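Local structure of epidermin decarboxylase (Staphylococcus epidermidis, 1G63) at residues L5-T10 and V23-H28; I16-Y21 and V79-A84; I34-S37 and F43-T46; F111-M116 and T161-E166. The protein catalyses the FMN-dependent oxidative decarboxylation of the C-terminal cysteine of the epidermin precursor, forming a carbon-carbon double bond. All blocks are in the same frame, centred on the assembly; numbering follows the deposited sequence.

Contact 1 (L5-T10 and V23-H28); sequences LLICAT and VELKQH. With FMN (flavin mononucleotide), chain N.
Thr10 OG1, just past strand 5-9, is gripped twice: it gives its proton to Pro81 O and receives a weak bond from Ser83 N. These bonds join the chain here to strand 76-82, and Thr10 CB lies 3.2 Å from FMN O2P, while Ala11 N bonds the cofactor one residue on. Further back along the strand the contact turns wholly apolar. Leu5 and Ile7, alternate residues and so on the same face of the sheet, both meet one branch of Leu25 from helix 18-25. Ile7 CD1 lies 4.0 Å from Leu25 CD1, the two side chains crossing obliquely, and Leu5 CD2 comes to within 4.4 Å of the same Leu25 CD1. In Ile7 the CG1 branch sits beside the backbone N (chi1 -68°) and then runs on extended, which carries CD1 out from the sheet to the helix. Ile165 and Leu169 of helix 165-172 also pack against Leu25, so this leucine is wedged between the sheet and a second helix. The pairing belongs to the beta-alpha-beta crossover of strand 5-9, helix 18-25 and strand 32-36, part of the Rossmann-like core. In the same segment as Leu25, His28 ND1 gives a weak bond to Glu24 O, 3.5 Å long, and Lys26 NZ forms a salt bridge with Asp54. Since only methyl groups meet across the interface, no hydrogen bond runs between the two segments; the attraction comes from dispersion and the exclusion of water.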
# COMPACT_ATOMS: atom_id res chain seq x y z
N LEU B 5 -20.89 33.71 -3.71
CA LEU B 5 -19.54 34.11 -3.36
C LEU B 5 -18.63 32.89 -3.14
O LEU B 5 -19.01 31.93 -2.47
CB LEU B 5 -19.57 34.98 -2.10
CG LEU B 5 -18.24 35.48 -1.53
CD1 LEU B 5 -18.45 36.79 -0.81
CD2 LEU B 5 -17.63 34.45 -0.59
N LEU B 6 -17.44 32.95 -3.72
CA LEU B 6 -16.47 31.86 -3.58
C LEU B 6 -15.27 32.29 -2.75
O LEU B 6 -14.70 33.36 -2.96
CB LEU B 6 -15.98 31.41 -4.96
CG LEU B 6 -14.79 30.44 -4.98
CD1 LEU B 6 -15.12 29.18 -4.20
CD2 LEU B 6 -14.42 30.10 -6.41
N ILE B 7 -14.90 31.45 -1.78
CA ILE B 7 -13.75 31.73 -0.94
C ILE B 7 -12.61 30.82 -1.39
O ILE B 7 -12.78 29.60 -1.46
CB ILE B 7 -14.00 31.44 0.55
CG1 ILE B 7 -15.00 32.44 1.13
CG2 ILE B 7 -12.67 31.51 1.33
CD1 ILE B 7 -15.34 32.16 2.59
N CYS B 8 -11.48 31.41 -1.71
CA CYS B 8 -10.30 30.65 -2.09
C CYS B 8 -9.36 30.77 -0.90
O CYS B 8 -8.76 31.83 -0.68
CB CYS B 8 -9.66 31.24 -3.36
SG CYS B 8 -10.62 30.91 -4.88
N ALA B 9 -9.25 29.70 -0.12
CA ALA B 9 -8.41 29.69 1.08
C ALA B 9 -7.03 29.09 0.82
O ALA B 9 -6.89 28.05 0.18
CB ALA B 9 -9.11 28.93 2.20
N THR B 10 -6.00 29.76 1.33
CA THR B 10 -4.63 29.32 1.16
C THR B 10 -3.98 28.95 2.49
O THR B 10 -4.54 29.20 3.57
CB THR B 10 -3.79 30.41 0.45
OG1 THR B 10 -3.66 31.57 1.29
CG2 THR B 10 -4.45 30.81 -0.86
N VAL B 23 -20.05 30.98 7.98
CA VAL B 23 -21.36 31.13 8.60
C VAL B 23 -21.81 32.59 8.60
O VAL B 23 -22.99 32.89 8.41
CB VAL B 23 -21.35 30.57 10.04
CG1 VAL B 23 -20.20 31.18 10.83
CG2 VAL B 23 -22.69 30.85 10.72
N GLU B 24 -20.86 33.49 8.81
CA GLU B 24 -21.15 34.92 8.84
C GLU B 24 -21.57 35.43 7.46
O GLU B 24 -22.58 36.12 7.31
CB GLU B 24 -19.91 35.68 9.32
CG GLU B 24 -20.20 37.10 9.78
CD GLU B 24 -20.76 37.15 11.18
OE1 GLU B 24 -21.21 38.23 11.60
OE2 GLU B 24 -20.73 36.11 11.87
N LEU B 25 -20.78 35.08 6.44
CA LEU B 25 -21.05 35.49 5.07
C LEU B 25 -22.29 34.84 4.47
O LEU B 25 -22.87 35.37 3.53
CB LEU B 25 -19.83 35.18 4.19
CG LEU B 25 -18.56 35.97 4.49
CD1 LEU B 25 -17.39 35.41 3.69
CD2 LEU B 25 -18.79 37.44 4.16
N LYS B 26 -22.69 33.69 5.01
CA LYS B 26 -23.86 32.98 4.51
C LYS B 26 -25.12 33.82 4.67
O LYS B 26 -26.16 33.52 4.08
CB LYS B 26 -24.06 31.66 5.25
CG LYS B 26 -23.19 30.53 4.75
CD LYS B 26 -24.03 29.37 4.24
CE LYS B 26 -24.96 29.80 3.13
NZ LYS B 26 -25.84 28.69 2.68
N GLN B 27 -25.02 34.87 5.48
CA GLN B 27 -26.16 35.73 5.74
C GLN B 27 -26.30 36.88 4.75
O GLN B 27 -27.34 37.52 4.69
CB GLN B 27 -26.07 36.29 7.15
CG GLN B 27 -26.02 35.23 8.23
CD GLN B 27 -25.97 35.82 9.62
OE1 GLN B 27 -25.08 36.61 9.95
NE2 GLN B 27 -26.95 35.46 10.45
N HIS B 28 -25.25 37.15 3.97
CA HIS B 28 -25.31 38.25 3.02
C HIS B 28 -25.26 37.80 1.56
O HIS B 28 -25.62 38.56 0.67
CB HIS B 28 -24.17 39.24 3.28
CG HIS B 28 -24.13 39.76 4.68
ND1 HIS B 28 -23.74 38.98 5.75
CD2 HIS B 28 -24.41 40.98 5.19
CE1 HIS B 28 -23.78 39.71 6.86
NE2 HIS B 28 -24.19 40.93 6.54
N1 FMN N . 2.29 31.91 4.60
C2 FMN N . 1.59 33.09 4.52
O2 FMN N . 1.57 33.79 3.55
N3 FMN N . 0.83 33.52 5.66
C4 FMN N . 0.74 32.86 6.83
O4 FMN N . 0.08 33.34 7.77
C4A FMN N . 1.51 31.62 6.93
N5 FMN N . 1.46 30.87 8.03
C5A FMN N . 2.04 29.63 8.03
C6 FMN N . 1.90 28.76 9.20
C7 FMN N . 2.56 27.57 9.33
C7M FMN N . 2.37 26.68 10.56
C8 FMN N . 3.27 27.03 8.15
C8M FMN N . 3.91 25.66 8.19
C9 FMN N . 3.45 27.86 7.05
C9A FMN N . 2.86 29.13 6.94
N10 FMN N . 2.99 30.01 5.82
C10 FMN N . 2.27 31.19 5.72
C1' FMN N . 3.78 29.58 4.65
C2' FMN N . 2.84 28.96 3.60
O2' FMN N . 2.07 27.85 4.07
C3' FMN N . 3.64 28.50 2.38
O3' FMN N . 4.27 29.67 1.76
C4' FMN N . 2.86 27.75 1.31
O4' FMN N . 3.74 27.20 0.31
C5' FMN N . 1.76 28.56 0.64
O5' FMN N . 1.00 27.73 -0.26
P FMN N . -0.40 28.16 -0.87
O1P FMN N . -0.19 29.46 -1.58
O2P FMN N . -1.38 28.24 0.24
O3P FMN N . -0.76 27.00 -1.86

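Contact 2 (I16-Y21 and V79-A84); sequences ININHY and VLPASA. With FMN (flavin mononucleotide), chain N.
The cis peptide between Leu80 and Pro81, at the corner where strand 76-82 bends, packs against the start of helix 18-25 through Ile18 and Tyr21. Ile18 CD1 is 3.3 Å from Leu80 O and also lies 4.4 Å from Pro81 CD, so the tip of the isoleucine sits right at the bend. It gets there because CG1 is anti to the backbone N (chi1 -164°). Leu80 CD2 makes an off-centre CH-pi contact with the Tyr21 ring, 4.2 Å from its centroid and 30° off the normal; its nearest ring atom is Tyr21 CD2, at 3.7 Å. The phenol end of Tyr21 has its own partner, since OH is hydrogen-bonded to Pro163 O. Pro81 opens the PASANT motif of the HFCD flavoproteins, which leads from the sheet into helix 84-91. Ser83 occupies the N-cap of that helix: its OG accepts from Thr86 N and donates to the phosphate, 2.9 Å from FMN O1P. Next along, Ala84 N bonds the flavin carbonyl, 2.9 Å to FMN O2. One residue before Tyr21, His20 NE2 is hydrogen-bonded to His20 NE2 of a third subunit.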
# COMPACT_ATOMS: atom_id res chain seq x y z
N ILE B 16 -7.42 28.08 9.70
CA ILE B 16 -8.05 27.23 10.70
C ILE B 16 -9.31 27.89 11.28
O ILE B 16 -10.10 27.24 11.96
CB ILE B 16 -7.10 26.92 11.88
CG1 ILE B 16 -6.89 28.17 12.74
CG2 ILE B 16 -5.77 26.41 11.35
CD1 ILE B 16 -6.07 27.92 13.98
N ASN B 17 -9.48 29.18 11.01
CA ASN B 17 -10.65 29.93 11.49
C ASN B 17 -11.58 30.33 10.34
O ASN B 17 -12.51 31.11 10.55
CB ASN B 17 -10.20 31.19 12.23
CG ASN B 17 -9.49 30.88 13.53
OD1 ASN B 17 -8.60 31.63 13.96
ND2 ASN B 17 -9.90 29.79 14.19
N ILE B 18 -11.35 29.78 9.16
CA ILE B 18 -12.17 30.11 8.00
C ILE B 18 -13.65 29.79 8.18
O ILE B 18 -14.51 30.45 7.59
CB ILE B 18 -11.63 29.40 6.71
CG1 ILE B 18 -12.24 30.05 5.46
CG2 ILE B 18 -11.96 27.92 6.73
CD1 ILE B 18 -11.88 31.51 5.29
N ASN B 19 -13.97 28.80 9.00
CA ASN B 19 -15.35 28.42 9.23
C ASN B 19 -16.17 29.58 9.78
O ASN B 19 -17.35 29.70 9.49
CB ASN B 19 -15.43 27.22 10.18
CG ASN B 19 -14.73 27.46 11.50
OD1 ASN B 19 -13.49 27.57 11.56
ND2 ASN B 19 -15.51 27.56 12.58
N HIS B 20 -15.54 30.43 10.59
CA HIS B 20 -16.22 31.58 11.17
C HIS B 20 -16.70 32.55 10.10
O HIS B 20 -17.80 33.09 10.19
CB HIS B 20 -15.31 32.32 12.14
CG HIS B 20 -14.97 31.54 13.37
ND1 HIS B 20 -15.92 30.95 14.17
CD2 HIS B 20 -13.77 31.26 13.94
CE1 HIS B 20 -15.33 30.35 15.18
NE2 HIS B 20 -14.03 30.52 15.07
N TYR B 21 -15.87 32.78 9.09
CA TYR B 21 -16.24 33.69 8.02
C TYR B 21 -17.40 33.14 7.22
O TYR B 21 -18.30 33.88 6.82
CB TYR B 21 -15.05 33.94 7.08
CG TYR B 21 -13.97 34.81 7.65
CD1 TYR B 21 -12.98 34.28 8.47
CD2 TYR B 21 -13.94 36.18 7.39
CE1 TYR B 21 -11.98 35.09 9.01
CE2 TYR B 21 -12.95 37.00 7.92
CZ TYR B 21 -11.97 36.45 8.73
OH TYR B 21 -10.99 37.25 9.26
N VAL B 79 -9.92 35.66 -1.91
CA VAL B 79 -8.83 34.79 -1.57
C VAL B 79 -8.60 35.19 -0.11
O VAL B 79 -8.01 36.23 0.19
CB VAL B 79 -7.59 35.02 -2.47
CG1 VAL B 79 -7.25 36.47 -2.48
CG2 VAL B 79 -6.42 34.19 -1.97
N LEU B 80 -9.13 34.36 0.78
CA LEU B 80 -9.10 34.62 2.21
C LEU B 80 -8.91 33.33 3.01
O LEU B 80 -9.74 32.43 2.93
CB LEU B 80 -10.44 35.28 2.59
CG LEU B 80 -10.84 35.52 4.05
CD1 LEU B 80 -10.00 36.62 4.66
CD2 LEU B 80 -12.31 35.90 4.09
N PRO B 81 -7.80 33.20 3.75
CA PRO B 81 -6.71 34.19 3.86
C PRO B 81 -5.87 34.07 2.60
O PRO B 81 -5.87 33.01 1.96
CB PRO B 81 -5.92 33.74 5.09
CG PRO B 81 -6.78 32.68 5.73
CD PRO B 81 -7.52 32.05 4.60
N ALA B 82 -5.16 35.13 2.25
CA ALA B 82 -4.31 35.11 1.07
C ALA B 82 -2.84 35.09 1.48
O ALA B 82 -2.35 36.01 2.14
CB ALA B 82 -4.59 36.32 0.21
N SER B 83 -2.15 34.02 1.10
CA SER B 83 -0.73 33.86 1.42
C SER B 83 0.14 34.66 0.46
O SER B 83 -0.28 35.00 -0.64
CB SER B 83 -0.34 32.38 1.32
OG SER B 83 -0.54 31.91 -0.01
N ALA B 84 1.37 34.95 0.89
CA ALA B 84 2.29 35.69 0.06
C ALA B 84 2.50 34.90 -1.22
O ALA B 84 2.52 35.46 -2.31
CB ALA B 84 3.61 35.88 0.79
N1 FMN N . 2.29 31.91 4.60
C2 FMN N . 1.59 33.09 4.52
O2 FMN N . 1.57 33.79 3.55
N3 FMN N . 0.83 33.52 5.66
C4 FMN N . 0.74 32.86 6.83
O4 FMN N . 0.08 33.34 7.77
C4A FMN N . 1.51 31.62 6.93
N5 FMN N . 1.46 30.87 8.03
C5A FMN N . 2.04 29.63 8.03
C6 FMN N . 1.90 28.76 9.20
C7 FMN N . 2.56 27.57 9.33
C7M FMN N . 2.37 26.68 10.56
C8 FMN N . 3.27 27.03 8.15
C8M FMN N . 3.91 25.66 8.19
C9 FMN N . 3.45 27.86 7.05
C9A FMN N . 2.86 29.13 6.94
N10 FMN N . 2.99 30.01 5.82
C10 FMN N . 2.27 31.19 5.72
C1' FMN N . 3.78 29.58 4.65
C2' FMN N . 2.84 28.96 3.60
O2' FMN N . 2.07 27.85 4.07
C3' FMN N . 3.64 28.50 2.38
O3' FMN N . 4.27 29.67 1.76
C4' FMN N . 2.86 27.75 1.31
O4' FMN N . 3.74 27.20 0.31
C5' FMN N . 1.76 28.56 0.64
O5' FMN N . 1.00 27.73 -0.26
P FMN N . -0.40 28.16 -0.87
O1P FMN N . -0.19 29.46 -1.58
O2P FMN N . -1.38 28.24 0.24
O3P FMN N . -0.76 27.00 -1.86

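Contact 3 (I34-S37 and F43-T46); sequences ILFS and FINT. With FMN (flavin mononucleotide), chain N.
With chi1 at -66°, Phe36 has CG beside its backbone N, and the ring swings off strand 32-36 toward the loop that follows. From that loop Thr46 answers with chi1 61°, which turns OG1 between its own N and carbonyl carbon and frees the methyl to meet the ring. Thr46 CG2 sits over one face as a CH-pi contact, 3.7 Å from the Phe36 centroid and 16° off the normal, shifted toward the CD1 side. A second aliphatic group arrives obliquely: Ile44 CD1 is 3.5 Å from Phe36 CE2, its side chain crossing that of the phenylalanine at about a right angle. Val15, Leu49 and Ala9 add further packing round the ring. Just beside this cluster, each segment sends one residue to the cofactor. Ser37 OG donates to the phosphate, 2.9 Å from FMN O2P, whereas Phe43 presents its ring edge to the dimethylbenzene part of the flavin, with CZ 3.5 Å from FMN C8 and CE2 3.6 Å from FMN C6. Leu64 of a second subunit packs on Phe43, so the flavin's surroundings here are built from two chains. The loop is closed back over its strand by methyl groups on an aromatic ring, with no hydrogen bond between the segments, while the same two segments reach the FMN phosphate through Ser37 and the dimethylbenzene ring through Phe43.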
# COMPACT_ATOMS: atom_id res chain seq x y z
N ILE B 34 -16.49 27.14 -1.15
CA ILE B 34 -15.08 27.24 -0.84
C ILE B 34 -14.17 26.31 -1.65
O ILE B 34 -14.57 25.23 -2.09
CB ILE B 34 -14.89 27.03 0.68
CG1 ILE B 34 -13.48 27.43 1.10
CG2 ILE B 34 -15.23 25.60 1.04
CD1 ILE B 34 -13.36 27.77 2.57
N LEU B 35 -12.94 26.76 -1.85
CA LEU B 35 -11.93 26.03 -2.61
C LEU B 35 -10.60 26.23 -1.88
O LEU B 35 -10.23 27.36 -1.58
CB LEU B 35 -11.87 26.61 -4.03
CG LEU B 35 -11.13 25.88 -5.16
CD1 LEU B 35 -11.20 26.71 -6.43
CD2 LEU B 35 -9.69 25.64 -4.77
N PHE B 36 -9.88 25.15 -1.60
CA PHE B 36 -8.60 25.26 -0.88
C PHE B 36 -7.37 24.99 -1.73
O PHE B 36 -7.43 24.33 -2.76
CB PHE B 36 -8.56 24.28 0.31
CG PHE B 36 -9.55 24.59 1.40
CD1 PHE B 36 -10.85 24.10 1.34
CD2 PHE B 36 -9.18 25.36 2.50
CE1 PHE B 36 -11.78 24.37 2.36
CE2 PHE B 36 -10.09 25.64 3.53
CZ PHE B 36 -11.39 25.14 3.46
N SER B 37 -6.23 25.51 -1.27
CA SER B 37 -4.97 25.28 -1.95
C SER B 37 -4.47 23.95 -1.38
O SER B 37 -4.75 23.61 -0.23
CB SER B 37 -3.98 26.39 -1.64
OG SER B 37 -3.49 26.30 -0.31
N PHE B 43 -3.37 22.06 7.34
CA PHE B 43 -3.76 22.82 8.51
C PHE B 43 -5.12 22.43 9.05
O PHE B 43 -5.39 22.56 10.24
CB PHE B 43 -3.79 24.32 8.19
CG PHE B 43 -2.45 24.90 7.87
CD1 PHE B 43 -1.76 24.50 6.74
CD2 PHE B 43 -1.90 25.88 8.69
CE1 PHE B 43 -0.53 25.06 6.42
CE2 PHE B 43 -0.68 26.45 8.37
CZ PHE B 43 0.01 26.04 7.23
N ILE B 44 -5.99 21.96 8.17
CA ILE B 44 -7.32 21.59 8.61
C ILE B 44 -7.87 20.44 7.79
O ILE B 44 -7.32 20.07 6.76
CB ILE B 44 -8.30 22.77 8.47
CG1 ILE B 44 -8.33 23.25 7.01
CG2 ILE B 44 -7.91 23.91 9.40
CD1 ILE B 44 -9.38 24.29 6.73
N ASN B 45 -8.98 19.89 8.27
CA ASN B 45 -9.66 18.82 7.57
C ASN B 45 -10.70 19.60 6.75
O ASN B 45 -11.71 20.05 7.28
CB ASN B 45 -10.36 17.89 8.56
CG ASN B 45 -10.99 16.70 7.87
OD1 ASN B 45 -11.73 16.85 6.91
ND2 ASN B 45 -10.70 15.51 8.38
N THR B 46 -10.42 19.77 5.47
CA THR B 46 -11.30 20.53 4.59
C THR B 46 -12.71 19.98 4.43
O THR B 46 -13.63 20.74 4.14
CB THR B 46 -10.68 20.70 3.18
OG1 THR B 46 -10.47 19.41 2.58
CG2 THR B 46 -9.35 21.45 3.28
N1 FMN N . 2.29 31.91 4.60
C2 FMN N . 1.59 33.09 4.52
O2 FMN N . 1.57 33.79 3.55
N3 FMN N . 0.83 33.52 5.66
C4 FMN N . 0.74 32.86 6.83
O4 FMN N . 0.08 33.34 7.77
C4A FMN N . 1.51 31.62 6.93
N5 FMN N . 1.46 30.87 8.03
C5A FMN N . 2.04 29.63 8.03
C6 FMN N . 1.90 28.76 9.20
C7 FMN N . 2.56 27.57 9.33
C7M FMN N . 2.37 26.68 10.56
C8 FMN N . 3.27 27.03 8.15
C8M FMN N . 3.91 25.66 8.19
C9 FMN N . 3.45 27.86 7.05
C9A FMN N . 2.86 29.13 6.94
N10 FMN N . 2.99 30.01 5.82
C10 FMN N . 2.27 31.19 5.72
C1' FMN N . 3.78 29.58 4.65
C2' FMN N . 2.84 28.96 3.60
O2' FMN N . 2.07 27.85 4.07
C3' FMN N . 3.64 28.50 2.38
O3' FMN N . 4.27 29.67 1.76
C4' FMN N . 2.86 27.75 1.31
O4' FMN N . 3.74 27.20 0.31
C5' FMN N . 1.76 28.56 0.64
O5' FMN N . 1.00 27.73 -0.26
P FMN N . -0.40 28.16 -0.87
O1P FMN N . -0.19 29.46 -1.58
O2P FMN N . -1.38 28.24 0.24
O3P FMN N . -0.76 27.00 -1.86

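Contact 4 (F111-M116 and T161-E166); sequences FIFPNM and TMPNIE. With FMN (flavin mononucleotide), chain N.
Met162 is bent twice, at chi2 (-78°) and again at chi3 (75°), so that its thioether curls back toward the side chain of Asn115. Met162 SD lies 3.9 Å from Asn115 CG, the two side chains crossing at about a right angle; the terminal methyl is modelled too close to the amide, and its exact place is doubtful. While the side chain of Asn115 faces the methionine, its main chain serves the cofactor: FMN N3 donates to Asn115 O over 2.8 Å, nearly straight at 168°. Met116 continues along the flavin, with CA 3.4 Å from FMN N3 and CB 3.7 Å from FMN O2. Pro114 to Met116 begin the PXMNXXMW motif of the HFCD flavoproteins, which starts at the last residue of strand 110-114 of the parallel sheet. Further back on that strand, Phe113 CD2 touches Pro163 CG at 3.8 Å, the proline meeting the ring obliquely. Val168 of helix 165-172 packs on both residues, and the ring of Tyr141 also meets Phe113. Beyond Pro163, Asn164 takes the N-cap position, from which the chain enters helix 165-172. The N3-H of the flavin is thus met by a main-chain carbonyl, with the backbone and CB of Met116 laid alongside, while the other segment packs Pro163 on Phe113 and brings Met162 to the side chain of Asn115.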
# COMPACT_ATOMS: atom_id res chain seq x y z
N PHE B 111 -10.97 39.51 -5.07
CA PHE B 111 -10.72 40.33 -3.89
C PHE B 111 -9.71 39.60 -3.00
O PHE B 111 -9.98 38.51 -2.48
CB PHE B 111 -12.01 40.57 -3.10
CG PHE B 111 -13.08 41.30 -3.88
CD1 PHE B 111 -13.87 40.63 -4.81
CD2 PHE B 111 -13.28 42.67 -3.68
CE1 PHE B 111 -14.84 41.30 -5.53
CE2 PHE B 111 -14.26 43.35 -4.40
CZ PHE B 111 -15.04 42.66 -5.33
N ILE B 112 -8.54 40.20 -2.81
CA ILE B 112 -7.48 39.59 -2.02
C ILE B 112 -7.30 40.15 -0.60
O ILE B 112 -7.16 41.35 -0.42
CB ILE B 112 -6.14 39.71 -2.77
CG1 ILE B 112 -6.26 39.00 -4.13
CG2 ILE B 112 -5.01 39.12 -1.93
CD1 ILE B 112 -5.02 39.13 -4.99
N PHE B 113 -7.29 39.25 0.39
CA PHE B 113 -7.09 39.65 1.78
C PHE B 113 -5.79 39.04 2.31
O PHE B 113 -5.77 37.94 2.86
CB PHE B 113 -8.26 39.20 2.66
CG PHE B 113 -9.56 39.84 2.31
CD1 PHE B 113 -10.38 39.30 1.32
CD2 PHE B 113 -9.96 41.01 2.95
CE1 PHE B 113 -11.58 39.92 0.98
CE2 PHE B 113 -11.15 41.64 2.62
CZ PHE B 113 -11.97 41.09 1.63
N PRO B 114 -4.67 39.76 2.15
CA PRO B 114 -3.37 39.28 2.60
C PRO B 114 -3.30 38.94 4.09
O PRO B 114 -3.87 39.64 4.92
CB PRO B 114 -2.43 40.43 2.25
CG PRO B 114 -3.10 41.08 1.08
CD PRO B 114 -4.55 41.07 1.49
N ASN B 115 -2.59 37.86 4.41
CA ASN B 115 -2.38 37.45 5.79
C ASN B 115 -1.04 36.73 5.89
O ASN B 115 -0.84 35.68 5.27
CB ASN B 115 -3.48 36.55 6.31
CG ASN B 115 -3.31 36.22 7.79
OD1 ASN B 115 -2.95 35.11 8.16
ND2 ASN B 115 -3.54 37.22 8.65
N MET B 116 -0.14 37.29 6.68
CA MET B 116 1.18 36.73 6.85
C MET B 116 1.88 37.51 7.95
O MET B 116 1.39 38.56 8.38
CB MET B 116 1.98 36.89 5.56
CG MET B 116 2.14 38.35 5.13
SD MET B 116 2.81 38.60 3.48
CE MET B 116 1.31 38.40 2.47
N THR B 161 -3.31 41.55 11.20
CA THR B 161 -4.37 40.72 11.75
C THR B 161 -5.42 40.37 10.72
O THR B 161 -5.45 40.93 9.63
CB THR B 161 -5.08 41.42 12.93
OG1 THR B 161 -5.68 42.63 12.47
CG2 THR B 161 -4.09 41.74 14.03
N MET B 162 -6.30 39.44 11.07
CA MET B 162 -7.37 39.04 10.18
C MET B 162 -8.46 40.12 10.09
O MET B 162 -8.76 40.81 11.07
CB MET B 162 -7.97 37.70 10.65
CG MET B 162 -7.09 36.47 10.36
SD MET B 162 -7.13 35.86 8.63
CE MET B 162 -6.21 37.03 7.90
N PRO B 163 -9.06 40.28 8.90
CA PRO B 163 -10.11 41.28 8.68
C PRO B 163 -11.41 40.94 9.41
O PRO B 163 -11.84 39.79 9.44
CB PRO B 163 -10.32 41.24 7.16
CG PRO B 163 -9.12 40.51 6.62
CD PRO B 163 -8.82 39.50 7.68
N ASN B 164 -12.04 41.95 10.01
CA ASN B 164 -13.32 41.78 10.69
C ASN B 164 -14.32 41.49 9.55
O ASN B 164 -14.10 41.92 8.42
CB ASN B 164 -13.66 43.07 11.44
CG ASN B 164 -15.07 43.08 12.00
OD1 ASN B 164 -16.04 43.31 11.26
ND2 ASN B 164 -15.20 42.84 13.30
N ILE B 165 -15.40 40.78 9.83
CA ILE B 165 -16.37 40.45 8.78
C ILE B 165 -17.01 41.71 8.17
O ILE B 165 -17.45 41.70 7.02
CB ILE B 165 -17.46 39.48 9.31
CG1 ILE B 165 -17.96 38.59 8.18
CG2 ILE B 165 -18.60 40.25 9.95
CD1 ILE B 165 -18.77 39.28 7.12
N GLU B 166 -17.04 42.79 8.95
CA GLU B 166 -17.58 44.06 8.48
C GLU B 166 -16.59 44.63 7.47
O GLU B 166 -16.96 45.29 6.50
CB GLU B 166 -17.75 45.01 9.67
CG GLU B 166 -18.03 46.45 9.30
CD GLU B 166 -17.40 47.44 10.28
OE1 GLU B 166 -17.49 48.67 10.02
OE2 GLU B 166 -16.81 47.00 11.29
N1 FMN N . 2.29 31.91 4.60
C2 FMN N . 1.59 33.09 4.52
O2 FMN N . 1.57 33.79 3.55
N3 FMN N . 0.83 33.52 5.66
C4 FMN N . 0.74 32.86 6.83
O4 FMN N . 0.08 33.34 7.77
C4A FMN N . 1.51 31.62 6.93
N5 FMN N . 1.46 30.87 8.03
C5A FMN N . 2.04 29.63 8.03
C6 FMN N . 1.90 28.76 9.20
C7 FMN N . 2.56 27.57 9.33
C7M FMN N . 2.37 26.68 10.56
C8 FMN N . 3.27 27.03 8.15
C8M FMN N . 3.91 25.66 8.19
C9 FMN N . 3.45 27.86 7.05
C9A FMN N . 2.86 29.13 6.94
N10 FMN N . 2.99 30.01 5.82
C10 FMN N . 2.27 31.19 5.72
C1' FMN N . 3.78 29.58 4.65
C2' FMN N . 2.84 28.96 3.60
O2' FMN N . 2.07 27.85 4.07
C3' FMN N . 3.64 28.50 2.38
O3' FMN N . 4.27 29.67 1.76
C4' FMN N . 2.86 27.75 1.31
O4' FMN N . 3.74 27.20 0.31
C5' FMN N . 1.76 28.56 0.64
O5' FMN N . 1.00 27.73 -0.26
P FMN N . -0.40 28.16 -0.87
O1P FMN N . -0.19 29.46 -1.58
O2P FMN N . -1.38 28.24 0.24
O3P FMN N . -0.76 27.00 -1.86

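How the contacts relate
All four contacts involve the six-stranded parallel sheet of the Rossmann-like core, whose strands 32-36, 5-9, 76-82 and 110-114 lie side by side in that order. Contacts 1 and 2 share helix 18-25, their centres about 9 Å apart; the centres of contacts 2 and 4 are about 8 Å apart, while contacts 3 and 4 are farthest apart, with centres about 17 Å apart. Along the chain, contacts 1 and 2 interleave, contact 3 falls between the two segments of contact 2, and contact 4 comes last. Each has residues touching the same FMN, so the C-terminal ends of four adjacent strands converge on one cofactor, from phosphate to flavin ring.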